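Aluminum resistance protein (PDB 3I16) probably acts as a pyridoxal-5'-phosphate-dependent carbon-sulfur lyase of the methionine gamma-lyase family, with a likely role in aluminum resistance. Local coordinates at residues Ala235-Gly240 and Asp262-Thr267. Residues are numbered along the deposited sequence; the frame is centred on the assembly and turned at random.
Sequences ADLIAG and DCIEKT. With EDO (1,2-ethanediol), chain O.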
ATOM      1  N   ALA B 235      26.407 -25.459   4.327  1.00 13.05           N
ATOM      2  CA  ALA B 235      24.973 -25.681   4.456  1.00 12.88           C
ATOM      3  C   ALA B 235      24.383 -25.716   3.054  1.00 16.10           C
ATOM      4  O   ALA B 235      24.720 -24.875   2.229  1.00 15.60           O
ATOM      5  CB  ALA B 235      24.315 -24.553   5.278  1.00 14.19           C
ATOM      6  N   ASP B 236      23.505 -26.678   2.790  1.00 15.87           N
ATOM      7  CA  ASP B 236      22.836 -26.777   1.502  1.00 14.38           C
ATOM      8  C   ASP B 236      21.641 -25.844   1.440  1.00 14.11           C
ATOM      9  O   ASP B 236      21.197 -25.447   0.360  1.00 12.88           O
ATOM     10  CB  ASP B 236      22.353 -28.221   1.277  1.00 13.59           C
ATOM     11  CG  ASP B 236      23.506 -29.214   1.224  1.00 16.48           C
ATOM     12  OD1 ASP B 236      24.244 -29.206   0.233  1.00 17.11           O
ATOM     13  OD2 ASP B 236      23.679 -30.006   2.165  1.00 17.73           O
ATOM     14  N   LEU B 237      21.092 -25.527   2.602  1.00 15.14           N
ATOM     15  CA  LEU B 237      19.878 -24.726   2.670  1.00 13.85           C
ATOM     16  C   LEU B 237      19.757 -24.146   4.063  1.00 13.88           C
ATOM     17  O   LEU B 237      20.070 -24.817   5.051  1.00 12.19           O
ATOM     18  CB  LEU B 237      18.658 -25.606   2.372  1.00 12.68           C
ATOM     19  CG  LEU B 237      17.251 -24.997   2.330  1.00 16.62           C
ATOM     20  CD1 LEU B 237      17.089 -24.024   1.173  1.00 10.23           C
ATOM     21  CD2 LEU B 237      16.162 -26.098   2.209  1.00 12.10           C
ATOM     22  N   ILE B 238      19.297 -22.898   4.125  1.00 13.89           N
ATOM     23  CA  ILE B 238      19.053 -22.209   5.374  1.00 14.25           C
ATOM     24  C   ILE B 238      17.732 -21.527   5.223  1.00 14.14           C
ATOM     25  O   ILE B 238      17.293 -21.287   4.106  1.00 11.28           O
ATOM     26  CB  ILE B 238      20.134 -21.144   5.733  1.00 14.65           C
ATOM     27  CG1 ILE B 238      20.214 -20.014   4.686  1.00 16.23           C
ATOM     28  CG2 ILE B 238      21.495 -21.805   5.914  1.00 17.29           C
ATOM     29  CD1 ILE B 238      21.170 -18.893   5.100  1.00 12.16           C
ATOM     30  N   ALA B 239      17.101 -21.209   6.349  1.00 13.77           N
ATOM     31  CA  ALA B 239      15.832 -20.511   6.344  1.00 12.91           C
ATOM     32  C   ALA B 239      15.759 -19.575   7.512  1.00 13.91           C
ATOM     33  O   ALA B 239      16.400 -19.833   8.546  1.00 13.76           O
ATOM     34  CB  ALA B 239      14.658 -21.510   6.410  1.00 11.60           C
ATOM     35  N   GLY B 240      14.953 -18.528   7.355  1.00 12.31           N
ATOM     36  CA  GLY B 240      14.693 -17.564   8.416  1.00 14.22           C
ATOM     37  C   GLY B 240      13.486 -16.664   8.183  1.00 14.67           C
ATOM     38  O   GLY B 240      12.843 -16.705   7.132  1.00 15.50           O
ATOM     39  N   ASP B 262      18.345 -26.764  -6.422  1.00 14.55           N
ATOM     40  CA  ASP B 262      17.435 -27.901  -6.240  1.00 15.54           C
ATOM     41  C   ASP B 262      16.656 -27.793  -4.904  1.00 15.48           C
ATOM     42  O   ASP B 262      15.454 -27.984  -4.885  1.00 15.92           O
ATOM     43  CB  ASP B 262      18.198 -29.222  -6.290  1.00 16.99           C
ATOM     44  CG  ASP B 262      17.278 -30.407  -6.357  1.00 21.55           C
ATOM     45  OD1 ASP B 262      16.482 -30.477  -7.321  1.00 24.60           O
ATOM     46  OD2 ASP B 262      17.359 -31.273  -5.463  1.00 27.44           O
ATOM     47  N   CYS B 263      17.335 -27.489  -3.799  1.00 14.74           N
ATOM     48  CA  CYS B 263      16.642 -27.335  -2.498  1.00 13.38           C
ATOM     49  C   CYS B 263      15.671 -26.153  -2.476  1.00 12.68           C
ATOM     50  O   CYS B 263      14.616 -26.237  -1.858  1.00 13.09           O
ATOM     51  CB  CYS B 263      17.626 -27.164  -1.344  1.00 12.78           C
ATOM     52  SG  CYS B 263      18.639 -28.628  -0.995  1.00 18.20           S
ATOM     53  N   ILE B 264      16.022 -25.064  -3.158  1.00 14.12           N
ATOM     54  CA  ILE B 264      15.174 -23.874  -3.194  1.00 12.53           C
ATOM     55  C   ILE B 264      13.962 -24.150  -4.070  1.00 13.47           C
ATOM     56  O   ILE B 264      12.837 -23.821  -3.679  1.00 12.05           O
ATOM     57  CB  ILE B 264      15.952 -22.635  -3.649  1.00 14.02           C
ATOM     58  CG1 ILE B 264      16.956 -22.205  -2.549  1.00 11.96           C
ATOM     59  CG2 ILE B 264      15.003 -21.488  -3.974  1.00 12.66           C
ATOM     60  CD1 ILE B 264      16.338 -21.569  -1.274  1.00 10.92           C
ATOM     61  N   GLU B 265      14.168 -24.779  -5.234  1.00 13.04           N
ATOM     62  CA  GLU B 265      13.024 -25.120  -6.077  1.00 13.05           C
ATOM     63  C   GLU B 265      12.046 -26.033  -5.346  1.00 12.67           C
ATOM     64  O   GLU B 265      10.836 -25.769  -5.356  1.00 12.28           O
ATOM     65  CB  GLU B 265      13.448 -25.724  -7.418  1.00 13.55           C
ATOM     66  CG  GLU B 265      13.983 -24.666  -8.373  1.00 16.77           C
ATOM     67  CD  GLU B 265      14.594 -25.249  -9.630  1.00 21.02           C
ATOM     68  OE1 GLU B 265      14.679 -26.483  -9.726  1.00 23.55           O
ATOM     69  OE2 GLU B 265      15.026 -24.463 -10.502  1.00 29.23           O
ATOM     70  N   LYS B 266      12.566 -27.083  -4.712  1.00 12.33           N
ATOM     71  CA  LYS B 266      11.717 -28.019  -3.964  1.00 14.33           C
ATOM     72  C   LYS B 266      10.929 -27.326  -2.834  1.00 13.76           C
ATOM     73  O   LYS B 266       9.780 -27.682  -2.583  1.00 12.44           O
ATOM     74  CB  LYS B 266      12.537 -29.180  -3.407  1.00 12.51           C
ATOM     75  CG  LYS B 266      12.948 -30.191  -4.458  1.00 14.87           C
ATOM     76  CD  LYS B 266      13.698 -31.331  -3.800  1.00 26.03           C
ATOM     77  CE  LYS B 266      14.170 -32.383  -4.778  1.00 26.78           C
ATOM     78  NZ  LYS B 266      15.057 -33.366  -4.043  1.00 24.49           N
ATOM     79  N   THR B 267      11.561 -26.385  -2.131  1.00 13.21           N
ATOM     80  CA  THR B 267      10.857 -25.606  -1.112  1.00 13.22           C
ATOM     81  C   THR B 267       9.728 -24.777  -1.758  1.00 12.94           C
ATOM     82  O   THR B 267       8.606 -24.758  -1.239  1.00  9.85           O
ATOM     83  CB  THR B 267      11.799 -24.648  -0.359  1.00 14.64           C
ATOM     84  OG1 THR B 267      12.862 -25.393   0.242  1.00  9.97           O
ATOM     85  CG2 THR B 267      11.024 -23.890   0.728  1.00  8.72           C
TER
HETATM   86  C1  EDO O 432      12.607 -30.833  -8.105  1.00 50.01           C
HETATM   87  O1  EDO O 432      12.269 -31.096  -9.466  1.00 50.25           O
HETATM   88  C2  EDO O 432      13.227 -29.447  -7.981  1.00 51.24           C
HETATM   89  O2  EDO O 432      13.382 -28.838  -9.266  1.00 50.90           O
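Leu237 spreads its two methyl branches over the inner side of helix 261-271. CD1 presses on CD1 of Ile264 at 3.5 Å, whereas CD2 lies 3.9 Å from OG1 of Thr267. A branched leucine suits this place because its forked end meets residues on two successive turns. Its CG stands anti to the backbone N (chi1 -178°), which carries the fork out from the strand to the helix. The small Cys263 faces Leu237, its CB touching both methyls (4.0 Å from CD2, 4.1 Å from CD1). Ile264 leaves the helix at a slant, but with CG1 beside the backbone N (chi1 -70°) its CD1 reaches the leucine.

No hydrogen bond joins the two segments, so the contact rests on apolar packing. The hydroxyl of buried Thr267 is satisfied within its own helix: OG1 donates to O of Cys263 at 2.9 Å, and the backbone N of Thr267 reaches the same oxygen from the opposite face of the carbonyl plane. OD2 of Asp236 makes a salt bridge with NZ of Lys207 and accepts a hydrogen bond from the backbone N of Cys215.

This is a helix packed on the central mixed sheet of a fold-type I PLP enzyme, with the side chain of Leu237 about 14 Å from the cofactor. Strand 237-241 runs between 214-218 and 255-259; Leu257 touches Leu237, Ile264 and Thr267, and helix 100-111 packs alongside, Ala107 on Leu237, Ala106 on Thr267 and Asn111 on both.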